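Oxidored_FMN domain-containing protein ([Pseudomonas] geniculata N1, PDB 6L6J) binds FMN and a [4Fe-4S] cluster and probably acts as an amine oxidase on 6-hydroxypseudooxynicotine. Local coordinates at residues M33-L38 with D74-S79; E59-H64 with V102-A107; S67-L72 with G108-A113; P128-N133 with A172-L177. All coordinates share one frame; numbering follows the deposited sequence.

Interaction 1: residues M33-L38 with D74-S79; sequences MGMTAL and DPRMYS. With SO4 (sulfate ion), chain G.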
# COMPACT_ATOMS: atom_id res chain seq x y z
N MET A 33 4.78 -1.59 13.04
CA MET A 33 5.68 -2.11 14.11
C MET A 33 6.03 -0.90 14.95
O MET A 33 6.47 0.14 14.35
CB MET A 33 6.99 -2.68 13.54
CG MET A 33 6.85 -3.41 12.24
SD MET A 33 8.23 -3.07 11.13
CE MET A 33 7.81 -4.20 9.80
N GLY A 34 5.85 -0.95 16.26
CA GLY A 34 6.09 0.24 17.10
C GLY A 34 7.37 0.07 17.89
O GLY A 34 8.31 -0.58 17.37
N MET A 35 7.37 0.58 19.12
CA MET A 35 8.41 0.31 20.14
C MET A 35 8.24 -1.13 20.62
O MET A 35 9.21 -1.72 21.14
CB MET A 35 8.27 1.27 21.33
CG MET A 35 8.16 2.71 20.89
SD MET A 35 9.34 3.12 19.56
CE MET A 35 10.72 3.70 20.55
N THR A 36 7.05 -1.67 20.40
CA THR A 36 6.65 -3.03 20.82
C THR A 36 7.35 -4.05 19.90
O THR A 36 7.50 -5.20 20.33
CB THR A 36 5.12 -3.05 20.92
OG1 THR A 36 4.59 -2.01 20.09
CG2 THR A 36 4.63 -2.76 22.32
N ALA A 37 7.81 -3.65 18.71
CA ALA A 37 8.46 -4.52 17.71
C ALA A 37 9.64 -3.77 17.07
O ALA A 37 9.67 -3.56 15.83
CB ALA A 37 7.45 -4.99 16.69
N LEU A 38 10.60 -3.40 17.92
CA LEU A 38 11.81 -2.60 17.57
C LEU A 38 12.60 -3.31 16.46
O LEU A 38 13.07 -2.64 15.53
CB LEU A 38 12.63 -2.42 18.84
CG LEU A 38 13.73 -1.35 18.81
CD1 LEU A 38 13.16 0.02 18.51
CD2 LEU A 38 14.50 -1.35 20.13
N ASP A 74 3.00 2.79 16.73
CA ASP A 74 3.85 3.87 16.15
C ASP A 74 5.10 4.06 16.99
O ASP A 74 5.12 3.71 18.17
CB ASP A 74 3.11 5.21 16.14
CG ASP A 74 2.16 5.34 14.98
OD1 ASP A 74 2.28 4.49 14.05
OD2 ASP A 74 1.30 6.28 15.02
N PRO A 75 6.17 4.67 16.44
CA PRO A 75 7.26 5.20 17.25
C PRO A 75 6.74 6.28 18.20
O PRO A 75 5.74 6.88 17.88
CB PRO A 75 8.25 5.82 16.25
CG PRO A 75 7.92 5.14 14.96
CD PRO A 75 6.43 4.85 15.01
N ARG A 76 7.44 6.50 19.31
CA ARG A 76 7.10 7.54 20.31
C ARG A 76 8.37 8.30 20.71
O ARG A 76 9.45 7.68 20.83
CB ARG A 76 6.47 6.89 21.54
CG ARG A 76 5.20 6.10 21.26
CD ARG A 76 5.06 4.89 22.18
NE ARG A 76 3.68 4.53 22.37
CZ ARG A 76 3.16 4.02 23.48
NH1 ARG A 76 3.93 3.77 24.53
NH2 ARG A 76 1.86 3.79 23.54
N MET A 77 8.24 9.61 20.92
CA MET A 77 9.36 10.48 21.34
C MET A 77 8.84 11.45 22.40
O MET A 77 9.30 12.59 22.43
CB MET A 77 9.94 11.21 20.12
CG MET A 77 11.38 11.66 20.27
SD MET A 77 12.53 10.29 20.36
CE MET A 77 13.24 10.42 18.73
N TYR A 78 7.93 11.00 23.27
CA TYR A 78 7.30 11.85 24.33
C TYR A 78 7.91 11.53 25.69
O TYR A 78 7.48 12.14 26.67
CB TYR A 78 5.77 11.71 24.41
CG TYR A 78 5.21 10.32 24.60
CD1 TYR A 78 5.34 9.64 25.80
CD2 TYR A 78 4.48 9.72 23.58
CE1 TYR A 78 4.78 8.38 25.97
CE2 TYR A 78 3.92 8.46 23.73
CZ TYR A 78 4.06 7.79 24.93
OH TYR A 78 3.53 6.55 25.04
N SER A 79 8.89 10.64 25.72
CA SER A 79 9.60 10.22 26.96
C SER A 79 11.03 9.76 26.65
O SER A 79 11.24 9.06 25.65
CB SER A 79 8.81 9.17 27.70
OG SER A 79 9.67 8.37 28.51
S SO4 G . 3.73 2.10 28.10
O1 SO4 G . 5.16 2.31 28.01
O2 SO4 G . 3.36 1.84 29.47
O3 SO4 G . 3.02 3.25 27.63
O4 SO4 G . 3.36 0.96 27.30
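Asp74 meets Gly34 through its backbone: the carbonyl oxygen Asp74 O lies 3.8 Å from Gly34 CA, where the two backbones have their nearest CA atoms. The Asp74 side chain points away from residues 33-38, and its carboxylate stands beside that of Glu60, a residue of the FMN site. Next comes Pro75, whose backbone is hydrogen-bonded to Met62 and whose CA is met by the sulfur of Met35, Met35 SD lying 3.7 Å from Pro75 CA. Met35 gets there by a folded chain: CG sits beside its own backbone N (chi1 -49°), and further turns about the CB-CG and CG-SD bonds lay the thioether along the Pro75-Arg76 backbone. At Arg76 the two side chains slant across each other, Met35 CG reaching Arg76 CD at 4.0 Å. An alanine in place of Met35 is likely to leave Pro75 CA and the aliphatic part of Arg76 without this cover and to open a gap toward Pro85 and Leu86 of helix 83-94, which Met35 also touches. Beyond CD, the Arg76 guanidinium turns to polar partners. Its NH1 is hydrogen-bonded to Tyr82 OH and, at 3.3 Å, to O3 of a sulfate ion, probably from the crystallisation liquor, which Lys81 also holds. Tyr78 places CZ 3.8 Å above one guanidinium face, offset toward the rim. The contact is loop packing typical of a TIM barrel, joining the segments that follow strands 24-26 and 55-62 on the FMN-bearing side.

Interaction 2: residues E59-H64 with V102-A107; sequences EETMIH and VELAHA. With FMN (flavin mononucleotide), chain B; SO4 (sulfate ion), chain F.
Thr61 and Leu104 face each other in the tightly packed middle, where strands 59-62 and 102-105 pair in parallel. Three backbone bonds stitch them: Thr61 N to Glu103 O (2.7 Å), Ala105 N to Thr61 O (2.9 Å) and Ile63 N to Ala105 O (3.1 Å). Thr61 CG2 packs against both Val102 CG2 and Leu104 CD2, the latter 3.8 Å away, while the Thr61 hydroxyl OG1 turns back 2.8 Å to Glu59 O. A serine here would probably leave Val102 CG2 and Leu104 CD2 without the methyl they pack against, opening a small gap. On the other sheet face Met62 CE rests on Ala105 CB at 3.6 Å. Ile63 is still tightly packed, crossing His106 at about a right angle with CG1 at the imidazole edge; only at the partly exposed His64 does the packing thin, its ring leading away. His64 NE2 gives a nearly straight bond (2.7 Å, 175°) to O4 of a sulfate ion, and Trp151 stacks on the ring. At the other end of the two segments, still toward the C-terminal mouth of the barrel, lies the flavin. Glu103, its chain extended with CG anti to the backbone N (chi1 -160°), takes the N-H of FMN N3 on OE2 at 2.8 Å, and Glu60 N makes a weak bond to FMN O4. Two neighbouring TIM-barrel strands, joined by a beta-alpha-beta crossover through helix 83-94, thus present the flavin's pyrimidine end with some of its partners.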
# COMPACT_ATOMS: atom_id res chain seq x y z
N GLU A 59 8.09 7.00 10.52
CA GLU A 59 6.67 7.37 10.34
C GLU A 59 6.24 8.31 11.47
O GLU A 59 7.11 8.73 12.28
CB GLU A 59 5.81 6.10 10.31
CG GLU A 59 5.79 5.31 11.62
CD GLU A 59 6.61 4.02 11.64
OE1 GLU A 59 7.78 4.06 11.19
OE2 GLU A 59 6.09 2.96 12.14
N GLU A 60 4.94 8.61 11.54
CA GLU A 60 4.35 9.53 12.56
C GLU A 60 4.88 9.12 13.95
O GLU A 60 4.58 8.03 14.39
CB GLU A 60 2.83 9.59 12.48
CG GLU A 60 2.11 8.24 12.51
CD GLU A 60 0.60 8.40 12.62
OE1 GLU A 60 0.08 9.51 12.26
OE2 GLU A 60 -0.05 7.43 13.06
N THR A 61 5.72 9.95 14.55
CA THR A 61 6.38 9.67 15.85
C THR A 61 5.74 10.54 16.93
O THR A 61 5.96 11.77 16.91
CB THR A 61 7.89 9.88 15.71
OG1 THR A 61 8.29 8.89 14.76
CG2 THR A 61 8.64 9.76 17.02
N MET A 62 4.95 9.93 17.81
CA MET A 62 4.01 10.67 18.67
C MET A 62 4.79 11.53 19.67
O MET A 62 5.64 10.97 20.39
CB MET A 62 3.10 9.69 19.41
CG MET A 62 2.26 8.87 18.45
SD MET A 62 1.17 9.91 17.46
CE MET A 62 1.98 9.96 15.89
N ILE A 63 4.46 12.82 19.76
CA ILE A 63 5.18 13.79 20.64
C ILE A 63 4.59 13.87 22.06
O ILE A 63 5.16 14.61 22.87
CB ILE A 63 5.22 15.17 19.99
CG1 ILE A 63 3.83 15.82 19.93
CG2 ILE A 63 5.85 15.07 18.62
CD1 ILE A 63 3.89 17.32 19.74
N HIS A 64 3.49 13.16 22.35
CA HIS A 64 2.75 13.24 23.64
C HIS A 64 1.64 12.18 23.69
O HIS A 64 1.12 11.82 22.62
CB HIS A 64 2.15 14.65 23.83
CG HIS A 64 1.73 14.95 25.23
ND1 HIS A 64 0.42 14.93 25.62
CD2 HIS A 64 2.45 15.26 26.33
CE1 HIS A 64 0.35 15.22 26.90
NE2 HIS A 64 1.59 15.41 27.36
N VAL A 102 12.78 11.81 11.12
CA VAL A 102 11.68 11.32 11.99
C VAL A 102 10.50 12.28 11.85
O VAL A 102 10.71 13.51 12.00
CB VAL A 102 12.14 11.16 13.45
CG1 VAL A 102 12.64 12.46 14.04
CG2 VAL A 102 11.05 10.57 14.32
N GLU A 103 9.31 11.74 11.58
CA GLU A 103 8.10 12.56 11.44
C GLU A 103 7.49 12.76 12.83
O GLU A 103 6.52 12.09 13.15
CB GLU A 103 7.17 11.92 10.42
CG GLU A 103 6.15 12.88 9.85
CD GLU A 103 5.08 12.21 9.03
OE1 GLU A 103 4.78 12.74 7.95
OE2 GLU A 103 4.53 11.15 9.48
N LEU A 104 8.07 13.64 13.64
CA LEU A 104 7.46 14.10 14.91
C LEU A 104 6.05 14.60 14.60
O LEU A 104 5.91 15.46 13.73
CB LEU A 104 8.32 15.19 15.53
CG LEU A 104 9.64 14.70 16.13
CD1 LEU A 104 10.33 15.82 16.90
CD2 LEU A 104 9.43 13.48 17.03
N ALA A 105 5.05 14.03 15.28
CA ALA A 105 3.62 14.13 14.93
C ALA A 105 2.77 14.36 16.18
O ALA A 105 3.03 13.70 17.19
CB ALA A 105 3.19 12.87 14.22
N HIS A 106 1.77 15.23 16.09
CA HIS A 106 0.66 15.31 17.07
C HIS A 106 -0.65 15.26 16.30
O HIS A 106 -0.86 16.15 15.45
CB HIS A 106 0.75 16.54 18.00
CG HIS A 106 -0.17 16.42 19.16
ND1 HIS A 106 -1.55 16.39 19.00
CD2 HIS A 106 0.06 16.25 20.48
CE1 HIS A 106 -2.13 16.24 20.17
NE2 HIS A 106 -1.16 16.12 21.10
N ALA A 107 -1.50 14.27 16.61
CA ALA A 107 -2.60 13.81 15.75
C ALA A 107 -3.83 14.72 15.89
O ALA A 107 -4.77 14.56 15.13
CB ALA A 107 -2.92 12.37 16.08
N1 FMN B . 2.65 9.54 5.34
C2 FMN B . 2.90 10.18 6.53
O2 FMN B . 3.08 11.41 6.49
N3 FMN B . 3.01 9.58 7.72
C4 FMN B . 2.87 8.24 7.82
O4 FMN B . 2.97 7.69 8.91
C4A FMN B . 2.56 7.46 6.59
N5 FMN B . 2.40 6.12 6.63
C5A FMN B . 2.20 5.44 5.48
C6 FMN B . 2.10 4.05 5.50
C7 FMN B . 1.92 3.37 4.31
C7M FMN B . 1.75 1.90 4.37
C8 FMN B . 1.85 4.09 3.03
C8M FMN B . 1.61 3.37 1.74
C9 FMN B . 1.95 5.45 2.99
C9A FMN B . 2.13 6.17 4.16
N10 FMN B . 2.27 7.57 4.13
C10 FMN B . 2.49 8.22 5.33
C1' FMN B . 2.22 8.36 2.86
C2' FMN B . 3.55 8.31 2.14
O2' FMN B . 4.49 9.00 2.95
C3' FMN B . 3.51 8.95 0.79
O3' FMN B . 3.26 10.34 0.95
C4' FMN B . 2.48 8.35 -0.16
O4' FMN B . 2.50 6.90 -0.08
C5' FMN B . 2.69 8.83 -1.59
O5' FMN B . 3.97 8.39 -2.01
P FMN B . 4.13 7.00 -2.84
O1P FMN B . 3.39 7.21 -4.14
O2P FMN B . 5.62 6.90 -2.99
O3P FMN B . 3.53 5.93 -1.95
S SO4 F . 3.03 17.11 30.42
O1 SO4 F . 4.37 17.15 29.89
O2 SO4 F . 3.07 17.06 31.87
O3 SO4 F . 2.31 18.28 29.97
O4 SO4 F . 2.37 15.92 29.94

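Interaction 3: residues S67-L72 with G108-A113; sequences SDHAPL and GASGPA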
# COMPACT_ATOMS: atom_id res chain seq x y z
N SER A 67 -1.65 12.07 21.79
CA SER A 67 -1.59 11.81 20.33
C SER A 67 -1.33 10.33 20.04
O SER A 67 -0.16 9.93 20.11
CB SER A 67 -0.56 12.68 19.67
OG SER A 67 -0.38 12.28 18.33
N ASP A 68 -2.35 9.57 19.65
CA ASP A 68 -2.15 8.24 19.00
C ASP A 68 -3.29 7.90 18.04
O ASP A 68 -4.35 8.55 18.05
CB ASP A 68 -1.95 7.13 20.01
CG ASP A 68 -3.11 6.86 20.94
OD1 ASP A 68 -4.24 6.65 20.43
OD2 ASP A 68 -2.86 6.86 22.17
N HIS A 69 -3.02 6.93 17.17
CA HIS A 69 -3.99 6.25 16.28
C HIS A 69 -4.15 4.81 16.77
O HIS A 69 -4.29 3.88 15.91
CB HIS A 69 -3.51 6.37 14.83
CG HIS A 69 -3.56 7.77 14.30
ND1 HIS A 69 -2.44 8.50 14.04
CD2 HIS A 69 -4.60 8.58 14.06
CE1 HIS A 69 -2.78 9.70 13.64
NE2 HIS A 69 -4.09 9.78 13.64
N ALA A 70 -4.10 4.59 18.10
CA ALA A 70 -4.31 3.27 18.73
C ALA A 70 -5.54 2.62 18.09
O ALA A 70 -6.56 3.26 17.91
CB ALA A 70 -4.49 3.39 20.22
N PRO A 71 -5.49 1.31 17.78
CA PRO A 71 -4.40 0.44 18.24
C PRO A 71 -3.22 0.25 17.26
O PRO A 71 -2.46 -0.68 17.45
CB PRO A 71 -5.18 -0.86 18.43
CG PRO A 71 -6.22 -0.85 17.29
CD PRO A 71 -6.50 0.61 16.98
N LEU A 72 -3.05 1.13 16.26
CA LEU A 72 -1.84 1.13 15.38
C LEU A 72 -0.58 1.41 16.21
O LEU A 72 -0.48 2.44 16.88
CB LEU A 72 -2.04 2.18 14.27
CG LEU A 72 -0.81 2.49 13.40
CD1 LEU A 72 -0.33 1.26 12.64
CD2 LEU A 72 -1.09 3.64 12.44
N GLY A 108 -3.81 15.65 16.85
CA GLY A 108 -4.99 16.49 17.17
C GLY A 108 -6.27 15.65 17.16
O GLY A 108 -6.38 14.72 17.97
N ALA A 109 -7.20 15.97 16.26
CA ALA A 109 -8.58 15.43 16.22
C ALA A 109 -8.67 14.35 15.14
O ALA A 109 -9.69 14.31 14.43
CB ALA A 109 -9.54 16.57 15.96
N SER A 110 -7.65 13.50 15.03
CA SER A 110 -7.52 12.41 14.04
C SER A 110 -7.36 11.05 14.73
O SER A 110 -7.36 10.03 14.02
CB SER A 110 -6.34 12.66 13.16
OG SER A 110 -5.14 12.21 13.78
N GLY A 111 -7.18 11.03 16.06
CA GLY A 111 -7.00 9.79 16.85
C GLY A 111 -7.67 9.89 18.22
O GLY A 111 -7.90 11.00 18.72
N PRO A 112 -7.97 8.74 18.87
CA PRO A 112 -8.71 8.72 20.13
C PRO A 112 -7.85 8.76 21.40
O PRO A 112 -8.42 8.84 22.46
CB PRO A 112 -9.41 7.36 19.98
CG PRO A 112 -8.34 6.47 19.40
CD PRO A 112 -7.61 7.37 18.43
N ALA A 113 -6.52 8.72 21.27
CA ALA A 113 -5.56 8.88 22.40
C ALA A 113 -5.79 7.78 23.43
O ALA A 113 -5.78 8.08 24.66
CB ALA A 113 -5.78 10.25 23.02
O HOH W 1 -4.77 11.71 19.65
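Residues 67-72 and 108-113 make a buried loop-to-loop contact beyond the ends of two adjacent barrel strands, with His69 on Ser110 and Asp68 on Gly111, Pro112 and Ala113. The one clear direct hydrogen bond between them runs from His69 NE2 to Ser110 OG (2.7 Å, N-H...O 147°), the hydroxyl tilted 19° from the imidazole plane. Ser110 O lies at the same ring's edge, in plane. Because His69 ND1 is bonded to Glu60 OE2 of the FMN site, the ring is held at both nitrogens and its rotation is fixed; Ser110 OG is bonded in turn to Ala107 O, which steadies the hydroxyl. Beside the ring the backbones come close: Asp68 O receives a CA-H...O contact from Gly111 CA at 3.2 Å, and Pro112 CD lies 3.5 Å from the same oxygen. A CB on Gly111 would run into Asp68 O, consistent with glycine here. With CG set between its backbone N and carbonyl carbon (chi1 63°), the Asp68 side chain lies against Ala113, CG 3.5 Å from Ala113 CA. Its OD1 accepts from Ala70 N at 3.1 Å, an Asx turn, and also from Ile114 N, while Tyr115 N binds OD2, so several backbone N-H groups satisfy this buried carboxylate. A water accepts from Asp68 N and is weakly bonded to Gly111 O. Around the contact, Ser67 and Leu72 touch strand 55-62 at Met62 and Glu60, and Ala109 N is bonded to Asp180 of helix 177-182.

Interaction 4: residues P128-N133 with A172-L177; sequences PHYFIN and AHNLSL. With FMN (flavin mononucleotide), chain B.
Asn174 lies against two aromatic residues at once, His129 and Tyr130, which present their rings to its amide at different tilts. The His129 imidazole is tilted 24° from the amide plane, the side chains crossing at a slant; the Tyr130 ring stands steeply to it, at 69°. In Asn174, CG anti to the backbone N (chi1 -169°) extends the amide to the two rings. Asn174 CB lies 3.3 Å from Tyr130 OH. The two rings belong to a type I beta turn, Pro128 to Phe131, in which the His129 CB, not its ring, sits 3.7 Å above one face of the Tyr130 ring, offset toward the rim. Along the tyrosine edge, Asn174 O lies in the ring plane, and Leu175 crosses at about a right angle with CD2 3.5 Å from Tyr130 CE2. In the TIM barrel, residues 172-177 follow strand 166-171 and lead into helix 177-182, with Ser176 as its N-cap, while residues 128-133 lie in the loop between strands 121-122 and 138-139. The polar ends have partners of their own: His129 NE2 is bonded to Asp180, Tyr130 OH to Asp262. His173 turns the other way, into the FMN pocket, where Tyr170 OH holds its ND1 and Asp266 OD2 its NE2.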
# COMPACT_ATOMS: atom_id res chain seq x y z
N PRO A 128 -13.19 12.59 16.87
CA PRO A 128 -12.09 12.37 15.93
C PRO A 128 -12.52 12.10 14.47
O PRO A 128 -13.50 11.47 14.24
CB PRO A 128 -11.42 11.10 16.49
CG PRO A 128 -11.73 11.14 17.96
CD PRO A 128 -13.10 11.75 18.07
N HIS A 129 -11.73 12.54 13.49
CA HIS A 129 -12.07 12.44 12.05
C HIS A 129 -12.29 10.97 11.66
O HIS A 129 -13.33 10.69 11.02
CB HIS A 129 -11.04 13.12 11.16
CG HIS A 129 -10.50 14.43 11.65
ND1 HIS A 129 -11.31 15.45 12.17
CD2 HIS A 129 -9.23 14.91 11.67
CE1 HIS A 129 -10.55 16.48 12.49
NE2 HIS A 129 -9.26 16.17 12.21
N TYR A 130 -11.40 10.05 12.03
CA TYR A 130 -11.43 8.67 11.46
C TYR A 130 -11.78 7.59 12.50
O TYR A 130 -11.46 6.40 12.29
CB TYR A 130 -10.08 8.35 10.78
CG TYR A 130 -9.65 9.41 9.80
CD1 TYR A 130 -10.23 9.51 8.55
CD2 TYR A 130 -8.72 10.36 10.17
CE1 TYR A 130 -9.86 10.51 7.65
CE2 TYR A 130 -8.34 11.37 9.30
CZ TYR A 130 -8.91 11.44 8.03
OH TYR A 130 -8.54 12.42 7.17
N PHE A 131 -12.45 7.97 13.59
CA PHE A 131 -12.72 7.07 14.75
C PHE A 131 -14.15 7.27 15.25
O PHE A 131 -14.59 8.40 15.37
CB PHE A 131 -11.67 7.31 15.85
CG PHE A 131 -10.31 6.73 15.54
CD1 PHE A 131 -9.36 7.45 14.83
CD2 PHE A 131 -9.97 5.45 15.96
CE1 PHE A 131 -8.12 6.91 14.55
CE2 PHE A 131 -8.73 4.91 15.68
CZ PHE A 131 -7.80 5.64 14.98
N ILE A 132 -14.82 6.16 15.59
CA ILE A 132 -16.20 6.14 16.19
C ILE A 132 -16.09 6.03 17.71
O ILE A 132 -17.13 6.12 18.36
CB ILE A 132 -17.06 5.01 15.58
CG1 ILE A 132 -16.49 3.63 15.88
CG2 ILE A 132 -17.21 5.25 14.07
CD1 ILE A 132 -17.34 2.47 15.35
N ASN A 133 -14.88 5.88 18.26
CA ASN A 133 -14.66 5.75 19.73
C ASN A 133 -15.42 6.87 20.43
O ASN A 133 -15.43 8.01 19.96
CB ASN A 133 -13.18 5.82 20.12
CG ASN A 133 -12.36 4.70 19.52
OD1 ASN A 133 -12.30 4.57 18.29
ND2 ASN A 133 -11.79 3.86 20.36
N ALA A 172 -0.15 17.62 7.69
CA ALA A 172 -0.57 16.88 6.48
C ALA A 172 -1.59 15.79 6.83
O ALA A 172 -1.94 15.69 8.00
CB ALA A 172 0.64 16.28 5.79
N HIS A 173 -2.08 15.08 5.80
CA HIS A 173 -2.99 13.89 5.85
C HIS A 173 -4.30 14.13 6.62
O HIS A 173 -5.03 13.12 6.82
CB HIS A 173 -2.21 12.71 6.44
CG HIS A 173 -1.14 12.25 5.52
ND1 HIS A 173 0.19 12.52 5.74
CD2 HIS A 173 -1.21 11.56 4.35
CE1 HIS A 173 0.89 12.00 4.75
NE2 HIS A 173 0.06 11.41 3.88
N ASN A 174 -4.61 15.36 7.06
CA ASN A 174 -5.63 15.59 8.11
C ASN A 174 -5.35 14.69 9.35
O ASN A 174 -6.32 14.30 10.03
CB ASN A 174 -7.03 15.33 7.55
CG ASN A 174 -8.11 15.81 8.49
OD1 ASN A 174 -7.86 16.73 9.28
ND2 ASN A 174 -9.28 15.18 8.44
N LEU A 175 -4.08 14.40 9.64
CA LEU A 175 -3.63 13.68 10.86
C LEU A 175 -2.73 14.58 11.72
O LEU A 175 -1.81 14.04 12.34
CB LEU A 175 -2.88 12.40 10.44
CG LEU A 175 -3.64 11.47 9.49
CD1 LEU A 175 -2.75 10.31 9.06
CD2 LEU A 175 -4.93 10.95 10.12
N SER A 176 -3.01 15.88 11.79
CA SER A 176 -2.18 16.86 12.53
C SER A 176 -3.05 17.94 13.18
O SER A 176 -3.91 18.52 12.48
CB SER A 176 -1.15 17.50 11.62
OG SER A 176 -0.68 18.72 12.20
N LEU A 177 -2.77 18.24 14.44
CA LEU A 177 -3.36 19.38 15.20
C LEU A 177 -3.08 20.69 14.46
O LEU A 177 -3.92 21.61 14.56
CB LEU A 177 -2.76 19.41 16.61
CG LEU A 177 -3.41 20.41 17.57
CD1 LEU A 177 -4.77 19.92 18.00
CD2 LEU A 177 -2.52 20.65 18.79
N1 FMN B . 2.65 9.54 5.34
C2 FMN B . 2.90 10.18 6.53
O2 FMN B . 3.08 11.41 6.49
N3 FMN B . 3.01 9.58 7.72
C4 FMN B . 2.87 8.24 7.82
O4 FMN B . 2.97 7.69 8.91
C4A FMN B . 2.56 7.46 6.59
N5 FMN B . 2.40 6.12 6.63
C5A FMN B . 2.20 5.44 5.48
C6 FMN B . 2.10 4.05 5.50
C7 FMN B . 1.92 3.37 4.31
C7M FMN B . 1.75 1.90 4.37
C8 FMN B . 1.85 4.09 3.03
C8M FMN B . 1.61 3.37 1.74
C9 FMN B . 1.95 5.45 2.99
C9A FMN B . 2.13 6.17 4.16
N10 FMN B . 2.27 7.57 4.13
C10 FMN B . 2.49 8.22 5.33
C1' FMN B . 2.22 8.36 2.86
C2' FMN B . 3.55 8.31 2.14
O2' FMN B . 4.49 9.00 2.95
C3' FMN B . 3.51 8.95 0.79
O3' FMN B . 3.26 10.34 0.95
C4' FMN B . 2.48 8.35 -0.16
O4' FMN B . 2.50 6.90 -0.08
C5' FMN B . 2.69 8.83 -1.59
O5' FMN B . 3.97 8.39 -2.01
P FMN B . 4.13 7.00 -2.84
O1P FMN B . 3.39 7.21 -4.14
O2P FMN B . 5.62 6.90 -2.99
O3P FMN B . 3.53 5.93 -1.95

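Overall arrangement
From the N terminus, interaction 1 closes a loop from residues 33-38 to 74-79 that spans helix 38-51 and strand 55-62. Before it closes, interactions 2 and 3 have both opened, at 59-64 and 67-72, and they close one after the other at 102-107 and 108-113. These three therefore cross one another, none nested, and join the first three barrel strands to the loops at their FMN side. Interaction 4 follows in series, between 128-133 and 172-177, bringing in the segment after the fourth strand. Contacts between neighbours bind the set: Met77 N to Met62 O links 1 with 2, Ala107 N to Ser67 OG links 2 with 3, and Ala109 O to His129 N links 3 with 4.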